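Local coordinates for pyruvate kinase (Cryptosporidium parvum, PDB 4DRS), which probably catalyses the last step of glycolysis, the transfer of phosphate from phosphoenolpyruvate to ADP that yields pyruvate and ATP, at residues K87-I92 with Y228-I233; D220-A225 with T255-G260; Q249-N254 with I265-K270. All coordinates share one frame; numbering follows the deposited sequence.

How the interactions relate
All three contacts lie in the eight-stranded parallel TIM barrel of the chain and follow its wall round from the helix 82-97 to the strand 266-271. Interactions 1 and 2 are linked by the helix 215-226, which runs on through the turn at 228-230 into the strand 232-235; their centres are about 13 Å apart. Interaction 3, its centre about 11 Å from that of interaction 2, uses the next helix, 241-252, and the strand 266-271, the neighbour of 232-235 in the sheet. Along the chain interaction 2 alternates with both others, whereas interaction 1 closes before interaction 3 opens. Interactions 1 and 3 are buried against the barrel wall, and interaction 2 ties neighbouring beta-alpha units together at the surface.

Interaction 1: residues K87-I92 with Y228-I233; sequences KTLQNI and YNLDFI
Leu89, on the helix 82-97 that packs outside the TIM barrel, sets its two methyl groups against Tyr228 and Leu230, in the turn that leads into the barrel strand 232-235. The tight part lies at the tyrosine: CD2 of Leu89 comes within 3.6 Å of CB of Tyr228 and stays close to the root of the ring, 3.8 Å from its CG, in an oblique approach. With CG of Leu89 trans to the backbone N (chi1 178°), the isobutyl fork extends from the helix toward the turn. The other branch is looser, and Ile106 of the strand 105-109 touches both leucines from the barrel wall. The open side begins just past the partly exposed Tyr228, at Asn229, which is exposed and turns its amide from the helix. Asn229, at positive phi (62°), is the C-prime residue of the Schellman motif that ends the helix 215-226, where Leu230 N bonds Ala225 O. This reversal brings Leu230 back to the buried side, while the carbonyl of Tyr228 accepts a hydrogen bond from Arg93 of the helix 82-97. On the looser branch, CD1 of Leu89 meets CD1 of Leu230 at 4.1 Å.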
loop_
_atom_site.group_PDB
_atom_site.type_symbol
_atom_site.label_atom_id
_atom_site.label_comp_id
_atom_site.label_asym_id
_atom_site.label_seq_id
_atom_site.Cartn_x
_atom_site.Cartn_y
_atom_site.Cartn_z
ATOM N N LYS A 87 50.289 -16.406 -17.954
ATOM C CA LYS A 87 49.987 -17.840 -17.939
ATOM C C LYS A 87 48.570 -18.088 -17.426
ATOM O O LYS A 87 47.805 -18.843 -18.037
ATOM C CB LYS A 87 50.989 -18.614 -17.073
ATOM C CG LYS A 87 52.373 -18.785 -17.680
ATOM C CD LYS A 87 53.275 -19.608 -16.763
ATOM C CE LYS A 87 54.703 -19.672 -17.282
ATOM N NZ LYS A 87 55.587 -20.427 -16.351
ATOM N N THR A 88 48.237 -17.445 -16.305
ATOM C CA THR A 88 46.906 -17.529 -15.711
ATOM C C THR A 88 45.827 -17.157 -16.740
ATOM O O THR A 88 44.823 -17.855 -16.887
ATOM C CB THR A 88 46.787 -16.616 -14.466
ATOM O OG1 THR A 88 47.825 -16.932 -13.531
ATOM C CG2 THR A 88 45.440 -16.800 -13.785
ATOM N N LEU A 89 46.059 -16.058 -17.451
ATOM C CA LEU A 89 45.146 -15.582 -18.476
ATOM C C LEU A 89 44.924 -16.619 -19.578
ATOM O O LEU A 89 43.790 -16.848 -20.002
ATOM C CB LEU A 89 45.663 -14.270 -19.072
ATOM C CG LEU A 89 44.864 -13.625 -20.208
ATOM C CD1 LEU A 89 43.446 -13.285 -19.776
ATOM C CD2 LEU A 89 45.587 -12.379 -20.688
ATOM N N GLN A 90 46.010 -17.236 -20.040
ATOM C CA GLN A 90 45.942 -18.277 -21.066
ATOM C C GLN A 90 45.141 -19.474 -20.574
ATOM O O GLN A 90 44.328 -20.039 -21.310
ATOM C CB GLN A 90 47.344 -18.738 -21.446
ATOM C CG GLN A 90 48.139 -17.737 -22.264
ATOM C CD GLN A 90 49.499 -18.280 -22.651
ATOM O OE1 GLN A 90 50.274 -18.727 -21.800
ATOM N NE2 GLN A 90 49.799 -18.240 -23.943
ATOM N N ASN A 91 45.384 -19.844 -19.322
ATOM C CA ASN A 91 44.681 -20.936 -18.680
ATOM C C ASN A 91 43.185 -20.672 -18.535
ATOM O O ASN A 91 42.380 -21.565 -18.801
ATOM C CB ASN A 91 45.326 -21.253 -17.332
ATOM C CG ASN A 91 46.686 -21.917 -17.479
ATOM O OD1 ASN A 91 47.144 -22.182 -18.593
ATOM N ND2 ASN A 91 47.337 -22.189 -16.354
ATOM N N ILE A 92 42.821 -19.450 -18.134
ATOM C CA ILE A 92 41.412 -19.050 -18.034
ATOM C C ILE A 92 40.716 -19.213 -19.386
ATOM O O ILE A 92 39.646 -19.820 -19.471
ATOM C CB ILE A 92 41.239 -17.597 -17.513
ATOM C CG1 ILE A 92 41.723 -17.475 -16.062
ATOM C CG2 ILE A 92 39.779 -17.158 -17.610
ATOM C CD1 ILE A 92 41.992 -16.054 -15.607
ATOM N N TYR A 228 45.512 -7.195 -23.700
ATOM C CA TYR A 228 44.950 -8.536 -23.831
ATOM C C TYR A 228 43.422 -8.573 -23.823
ATOM O O TYR A 228 42.827 -9.647 -23.700
ATOM C CB TYR A 228 45.532 -9.475 -22.770
ATOM C CG TYR A 228 47.039 -9.564 -22.818
ATOM C CD1 TYR A 228 47.701 -9.840 -24.017
ATOM C CD2 TYR A 228 47.804 -9.363 -21.673
ATOM C CE1 TYR A 228 49.083 -9.914 -24.071
ATOM C CE2 TYR A 228 49.188 -9.436 -21.715
ATOM C CZ TYR A 228 49.820 -9.713 -22.915
ATOM O OH TYR A 228 51.189 -9.785 -22.967
ATOM N N ASN A 229 42.794 -7.405 -23.960
ATOM C CA ASN A 229 41.344 -7.319 -24.140
ATOM C C ASN A 229 40.534 -7.888 -22.951
ATOM O O ASN A 229 39.611 -8.685 -23.134
ATOM C CB ASN A 229 40.952 -8.006 -25.461
ATOM C CG ASN A 229 39.562 -7.633 -25.935
ATOM O OD1 ASN A 229 39.012 -6.610 -25.539
ATOM N ND2 ASN A 229 38.991 -8.466 -26.800
ATOM N N LEU A 230 40.894 -7.482 -21.738
ATOM C CA LEU A 230 40.157 -7.889 -20.544
ATOM C C LEU A 230 38.805 -7.166 -20.440
ATOM O O LEU A 230 38.538 -6.226 -21.182
ATOM C CB LEU A 230 41.012 -7.706 -19.279
ATOM C CG LEU A 230 41.918 -8.887 -18.882
ATOM C CD1 LEU A 230 42.974 -9.187 -19.934
ATOM C CD2 LEU A 230 42.577 -8.652 -17.531
ATOM N N ASP A 231 37.958 -7.614 -19.521
ATOM C CA ASP A 231 36.579 -7.131 -19.449
ATOM C C ASP A 231 36.297 -6.129 -18.332
ATOM O O ASP A 231 35.411 -5.273 -18.468
ATOM C CB ASP A 231 35.633 -8.320 -19.346
ATOM C CG ASP A 231 35.951 -9.386 -20.367
ATOM O OD1 ASP A 231 35.727 -9.133 -21.573
ATOM O OD2 ASP A 231 36.435 -10.469 -19.963
ATOM N N PHE A 232 37.049 -6.226 -17.242
ATOM C CA PHE A 232 36.843 -5.352 -16.094
ATOM C C PHE A 232 38.167 -4.872 -15.507
ATOM O O PHE A 232 39.161 -5.612 -15.488
ATOM C CB PHE A 232 36.026 -6.065 -15.002
ATOM C CG PHE A 232 34.794 -6.755 -15.515
ATOM C CD1 PHE A 232 33.630 -6.037 -15.768
ATOM C CD2 PHE A 232 34.798 -8.121 -15.754
ATOM C CE1 PHE A 232 32.495 -6.671 -16.254
ATOM C CE2 PHE A 232 33.665 -8.763 -16.236
ATOM C CZ PHE A 232 32.509 -8.037 -16.484
ATOM N N ILE A 233 38.163 -3.629 -15.036
ATOM C CA ILE A 233 39.241 -3.087 -14.233
ATOM C C ILE A 233 38.654 -2.756 -12.861
ATOM O O ILE A 233 37.843 -1.836 -12.726
ATOM C CB ILE A 233 39.853 -1.805 -14.859
ATOM C CG1 ILE A 233 40.470 -2.101 -16.229
ATOM C CG2 ILE A 233 40.911 -1.210 -13.933
ATOM C CD1 ILE A 233 40.790 -0.867 -17.051
#

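Interaction 2: residues D220-A225 with T255-G260; sequences DIVDFA and TQYSNG
The helical segment 220-225 widens into a pi-type turn, in which Ala225 N bonds Asp220 O at 3.1 Å, and it faces the irregular loop 255-260. Residues Thr255 to Ser258 form a type I beta turn. The carbonyl oxygen of Thr255 is gripped twice, by Ser258 N and Gly260 N, one from above and one from below the carbonyl plane. The backbones come nearest at Val222 and Tyr257, with CA atoms 8.9 Å apart. Between them the phenol of Tyr257 donates a hydrogen bond from OH to OD1 of Asp223 (3.0 Å), meeting that oxygen almost in line with its C-O bond. Ring and carboxylate planes stand 73° apart, and OD1 sits beyond the rim of the ring and close to its plane. With CG of Tyr257 anti to its carbonyl carbon (chi1 -63°), the ring extends across to the helix; its CE2 passes 3.7 Å from the carbonyl O of Val222. Beside it Gln256, kinked at its second torsion (-85°), sets NE2 3.8 Å from CG1 of Val222. This is a surface contact between neighbouring beta-alpha units of the TIM barrel, joining the helix 215-226 to the loop that follows the next barrel helix, 241-252.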
loop_
_atom_site.group_PDB
_atom_site.type_symbol
_atom_site.label_atom_id
_atom_site.label_comp_id
_atom_site.label_asym_id
_atom_site.label_seq_id
_atom_site.Cartn_x
_atom_site.Cartn_y
_atom_site.Cartn_z
ATOM N N ASP A 220 49.850 -1.726 -15.927
ATOM C CA ASP A 220 48.970 -2.890 -15.913
ATOM C C ASP A 220 47.679 -2.655 -16.697
ATOM O O ASP A 220 47.181 -3.563 -17.361
ATOM C CB ASP A 220 48.643 -3.298 -14.476
ATOM C CG ASP A 220 49.862 -3.757 -13.704
ATOM O OD1 ASP A 220 50.814 -4.281 -14.325
ATOM O OD2 ASP A 220 49.862 -3.602 -12.465
ATOM N N ILE A 221 47.138 -1.441 -16.613
ATOM C CA ILE A 221 45.897 -1.103 -17.311
ATOM C C ILE A 221 46.109 -1.126 -18.825
ATOM O O ILE A 221 45.365 -1.795 -19.552
ATOM C CB ILE A 221 45.333 0.268 -16.862
ATOM C CG1 ILE A 221 44.732 0.166 -15.455
ATOM C CG2 ILE A 221 44.283 0.772 -17.846
ATOM C CD1 ILE A 221 44.535 1.492 -14.753
ATOM N N VAL A 222 47.138 -0.411 -19.282
ATOM C CA VAL A 222 47.434 -0.290 -20.703
ATOM C C VAL A 222 48.015 -1.582 -21.266
ATOM O O VAL A 222 47.511 -2.103 -22.261
ATOM C CB VAL A 222 48.401 0.882 -20.989
ATOM C CG1 VAL A 222 48.768 0.936 -22.469
ATOM C CG2 VAL A 222 47.799 2.207 -20.535
ATOM N N ASP A 223 49.061 -2.098 -20.620
ATOM C CA ASP A 223 49.851 -3.206 -21.172
ATOM C C ASP A 223 49.373 -4.598 -20.784
ATOM O O ASP A 223 49.997 -5.595 -21.159
ATOM C CB ASP A 223 51.334 -3.050 -20.819
ATOM C CG ASP A 223 52.007 -1.953 -21.613
ATOM O OD1 ASP A 223 51.718 -1.829 -22.825
ATOM O OD2 ASP A 223 52.829 -1.214 -21.027
ATOM N N PHE A 224 48.280 -4.678 -20.034
ATOM C CA PHE A 224 47.680 -5.976 -19.752
ATOM C C PHE A 224 46.176 -5.994 -20.041
ATOM O O PHE A 224 45.730 -6.720 -20.930
ATOM C CB PHE A 224 47.992 -6.438 -18.327
ATOM C CG PHE A 224 47.876 -7.919 -18.141
ATOM C CD1 PHE A 224 49.011 -8.726 -18.168
ATOM C CD2 PHE A 224 46.631 -8.518 -17.957
ATOM C CE1 PHE A 224 48.907 -10.100 -18.004
ATOM C CE2 PHE A 224 46.524 -9.892 -17.793
ATOM C CZ PHE A 224 47.663 -10.684 -17.813
ATOM N N ALA A 225 45.411 -5.183 -19.307
ATOM C CA ALA A 225 43.953 -5.110 -19.473
ATOM C C ALA A 225 43.528 -4.704 -20.886
ATOM O O ALA A 225 42.707 -5.374 -21.504
ATOM C CB ALA A 225 43.338 -4.176 -18.439
ATOM N N THR A 255 44.608 3.358 -27.494
ATOM C CA THR A 255 43.827 2.539 -28.409
ATOM C C THR A 255 44.750 1.823 -29.391
ATOM O O THR A 255 44.297 1.273 -30.398
ATOM C CB THR A 255 42.813 3.398 -29.194
ATOM O OG1 THR A 255 43.516 4.378 -29.968
ATOM C CG2 THR A 255 41.835 4.107 -28.254
ATOM N N GLN A 256 46.048 1.828 -29.089
ATOM C CA GLN A 256 47.053 1.196 -29.952
ATOM C C GLN A 256 46.866 -0.316 -30.102
ATOM O O GLN A 256 47.337 -0.907 -31.076
ATOM C CB GLN A 256 48.485 1.523 -29.489
ATOM C CG GLN A 256 48.927 0.891 -28.172
ATOM C CD GLN A 256 48.505 1.703 -26.960
ATOM O OE1 GLN A 256 47.357 2.130 -26.857
ATOM N NE2 GLN A 256 49.436 1.915 -26.032
ATOM N N TYR A 257 46.175 -0.936 -29.146
ATOM C CA TYR A 257 45.964 -2.381 -29.179
ATOM C C TYR A 257 44.607 -2.776 -29.751
ATOM O O TYR A 257 44.278 -3.961 -29.802
ATOM C CB TYR A 257 46.169 -2.996 -27.789
ATOM C CG TYR A 257 47.576 -2.837 -27.252
ATOM C CD1 TYR A 257 48.662 -3.428 -27.903
ATOM C CD2 TYR A 257 47.823 -2.099 -26.092
ATOM C CE1 TYR A 257 49.952 -3.285 -27.421
ATOM C CE2 TYR A 257 49.114 -1.953 -25.598
ATOM C CZ TYR A 257 50.174 -2.548 -26.269
ATOM O OH TYR A 257 51.459 -2.410 -25.791
ATOM N N SER A 258 43.828 -1.790 -30.195
ATOM C CA SER A 258 42.489 -2.050 -30.730
ATOM C C SER A 258 42.131 -1.188 -31.948
ATOM O O SER A 258 40.996 -0.716 -32.075
ATOM C CB SER A 258 41.435 -1.898 -29.626
ATOM O OG SER A 258 41.457 -0.587 -29.094
ATOM N N ASN A 259 43.104 -0.997 -32.837
ATOM C CA ASN A 259 42.917 -0.255 -34.095
ATOM C C ASN A 259 42.263 1.121 -33.954
ATOM O O ASN A 259 41.422 1.506 -34.774
ATOM C CB ASN A 259 42.139 -1.102 -35.112
ATOM C CG ASN A 259 42.948 -2.263 -35.645
ATOM O OD1 ASN A 259 43.958 -2.073 -36.325
ATOM N ND2 ASN A 259 42.501 -3.477 -35.351
ATOM N N GLY A 260 42.644 1.856 -32.912
ATOM C CA GLY A 260 42.103 3.192 -32.683
ATOM C C GLY A 260 40.692 3.229 -32.119
ATOM O O GLY A 260 40.116 4.307 -31.963
#

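Interaction 3: residues Q249-N254 with I265-K270; sequences QIISEN and IKIISK
The carbonyl oxygen of Gln249 is held by two donors near the end of the helix 241-252: Glu253 N, in the regular helical bond, and the hydroxyl of Ser252, whose OG lies 2.9 Å from Gln249 O. The serine oxygen stands 24° out of the carbonyl plane. Two residues after Ser252, Asn254 folds its side chain back over the helix end, ND2 giving a nearly straight bond to Ile250 O (2.8 Å, 168° at the hydrogen). That carbonyl oxygen lies in the amide plane of Asn254, while OD1 of the same amide accepts from Gln256 NE2. Both ends of the amide are thus engaged, which fixes its rotation where the chain leaves the helix. The helix is the crossover of a beta-alpha-beta unit of the TIM barrel, formed by the strand 232-235, the helix 241-252 and the strand 266-271, and its inner side packs on the returning strand through isoleucines. Ile251 carries this contact with a single methyl group: CD1 lies 3.9 Å from CG2 of Ile265 and 3.9 Å from CD1 of Ile267. CG1 of Ile251 is trans to the carbonyl carbon (chi1 -69°) and chi2 is extended, which carries CD1 to the strand. Ile251 crosses Ile265 at a slant, but runs antiparallel alongside Ile267, whose CG1 also nears the methyl. Cys247 and Arg248 of the same helix add to the packing on Ile267, and Leu226 of the helix 215-226 touches Ile265. The backbone N of Ile267 is bonded to OD2 of Asp288.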
loop_
_atom_site.group_PDB
_atom_site.type_symbol
_atom_site.label_atom_id
_atom_site.label_comp_id
_atom_site.label_asym_id
_atom_site.label_seq_id
_atom_site.Cartn_x
_atom_site.Cartn_y
_atom_site.Cartn_z
ATOM N N GLN A 249 40.318 8.549 -19.094
ATOM C CA GLN A 249 41.255 9.252 -19.957
ATOM C C GLN A 249 42.340 8.308 -20.469
ATOM O O GLN A 249 42.635 8.291 -21.662
ATOM C CB GLN A 249 41.871 10.449 -19.226
ATOM C CG GLN A 249 42.686 11.361 -20.128
ATOM C CD GLN A 249 43.389 12.475 -19.375
ATOM O OE1 GLN A 249 43.903 12.274 -18.265
ATOM N NE2 GLN A 249 43.428 13.661 -19.985
ATOM N N ILE A 250 42.911 7.514 -19.564
ATOM C CA ILE A 250 43.904 6.511 -19.939
ATOM C C ILE A 250 43.352 5.574 -21.019
ATOM O O ILE A 250 44.016 5.327 -22.028
ATOM C CB ILE A 250 44.418 5.719 -18.713
ATOM C CG1 ILE A 250 45.243 6.627 -17.792
ATOM C CG2 ILE A 250 45.256 4.526 -19.149
ATOM C CD1 ILE A 250 45.478 6.063 -16.403
ATOM N N ILE A 251 42.134 5.074 -20.818
ATOM C CA ILE A 251 41.496 4.191 -21.793
ATOM C C ILE A 251 41.348 4.889 -23.148
ATOM O O ILE A 251 41.688 4.312 -24.180
ATOM C CB ILE A 251 40.135 3.648 -21.284
ATOM C CG1 ILE A 251 40.351 2.676 -20.116
ATOM C CG2 ILE A 251 39.359 2.962 -22.402
ATOM C CD1 ILE A 251 39.165 2.565 -19.176
ATOM N N SER A 252 40.870 6.132 -23.138
ATOM C CA SER A 252 40.655 6.874 -24.384
ATOM C C SER A 252 41.950 7.263 -25.121
ATOM O O SER A 252 41.936 7.409 -26.343
ATOM C CB SER A 252 39.759 8.102 -24.155
ATOM O OG SER A 252 40.439 9.118 -23.443
ATOM N N GLU A 253 43.055 7.408 -24.386
ATOM C CA GLU A 253 44.359 7.774 -24.975
ATOM C C GLU A 253 45.227 6.570 -25.339
ATOM O O GLU A 253 46.370 6.735 -25.773
ATOM C CB GLU A 253 45.172 8.624 -24.006
ATOM C CG GLU A 253 44.617 9.995 -23.689
ATOM C CD GLU A 253 45.271 10.576 -22.454
ATOM O OE1 GLU A 253 45.856 9.804 -21.657
ATOM O OE2 GLU A 253 45.201 11.806 -22.276
ATOM N N ASN A 254 44.702 5.370 -25.130
ATOM C CA ASN A 254 45.448 4.151 -25.390
ATOM C C ASN A 254 44.611 3.169 -26.180
ATOM O O ASN A 254 43.987 2.271 -25.619
ATOM C CB ASN A 254 45.944 3.525 -24.086
ATOM C CG ASN A 254 47.104 4.288 -23.484
ATOM O OD1 ASN A 254 48.260 4.062 -23.843
ATOM N ND2 ASN A 254 46.804 5.195 -22.562
ATOM N N ILE A 265 35.899 -1.786 -22.093
ATOM C CA ILE A 265 36.245 -2.355 -20.790
ATOM C C ILE A 265 35.596 -1.550 -19.659
ATOM O O ILE A 265 35.578 -0.322 -19.691
ATOM C CB ILE A 265 37.788 -2.461 -20.601
ATOM C CG1 ILE A 265 38.127 -3.342 -19.392
ATOM C CG2 ILE A 265 38.436 -1.076 -20.500
ATOM C CD1 ILE A 265 39.577 -3.766 -19.306
ATOM N N LYS A 266 35.069 -2.257 -18.662
ATOM C CA LYS A 266 34.272 -1.627 -17.611
ATOM C C LYS A 266 35.058 -1.308 -16.348
ATOM O O LYS A 266 35.839 -2.122 -15.860
ATOM C CB LYS A 266 33.027 -2.468 -17.306
ATOM C CG LYS A 266 31.945 -2.287 -18.354
ATOM C CD LYS A 266 31.079 -3.523 -18.510
ATOM C CE LYS A 266 30.458 -3.551 -19.902
ATOM N NZ LYS A 266 31.489 -3.661 -20.982
ATOM N N ILE A 267 34.849 -0.097 -15.844
ATOM C CA ILE A 267 35.519 0.382 -14.644
ATOM C C ILE A 267 34.655 0.091 -13.427
ATOM O O ILE A 267 33.522 0.571 -13.320
ATOM C CB ILE A 267 35.815 1.897 -14.720
ATOM C CG1 ILE A 267 36.727 2.197 -15.914
ATOM C CG2 ILE A 267 36.434 2.391 -13.415
ATOM C CD1 ILE A 267 36.849 3.674 -16.240
ATOM N N ILE A 268 35.202 -0.705 -12.521
ATOM C CA ILE A 268 34.527 -1.044 -11.283
ATOM C C ILE A 268 35.326 -0.434 -10.140
ATOM O O ILE A 268 36.454 -0.841 -9.876
ATOM C CB ILE A 268 34.376 -2.575 -11.137
ATOM C CG1 ILE A 268 33.565 -3.119 -12.320
ATOM C CG2 ILE A 268 33.721 -2.939 -9.806
ATOM C CD1 ILE A 268 33.574 -4.622 -12.434
ATOM N N SER A 269 34.757 0.577 -9.495
ATOM C CA SER A 269 35.464 1.284 -8.437
ATOM C C SER A 269 35.277 0.585 -7.099
ATOM O O SER A 269 34.156 0.234 -6.723
ATOM C CB SER A 269 35.009 2.733 -8.357
ATOM O OG SER A 269 35.374 3.431 -9.534
ATOM N N LYS A 270 36.390 0.375 -6.405
ATOM C CA LYS A 270 36.394 -0.272 -5.103
ATOM C C LYS A 270 36.373 0.771 -4.001
ATOM O O LYS A 270 37.290 1.593 -3.885
ATOM C CB LYS A 270 37.625 -1.166 -4.950
ATOM C CG LYS A 270 37.634 -2.372 -5.884
ATOM C CD LYS A 270 39.009 -3.008 -5.985
ATOM C CE LYS A 270 39.461 -3.594 -4.658
ATOM N NZ LYS A 270 40.852 -4.101 -4.765
#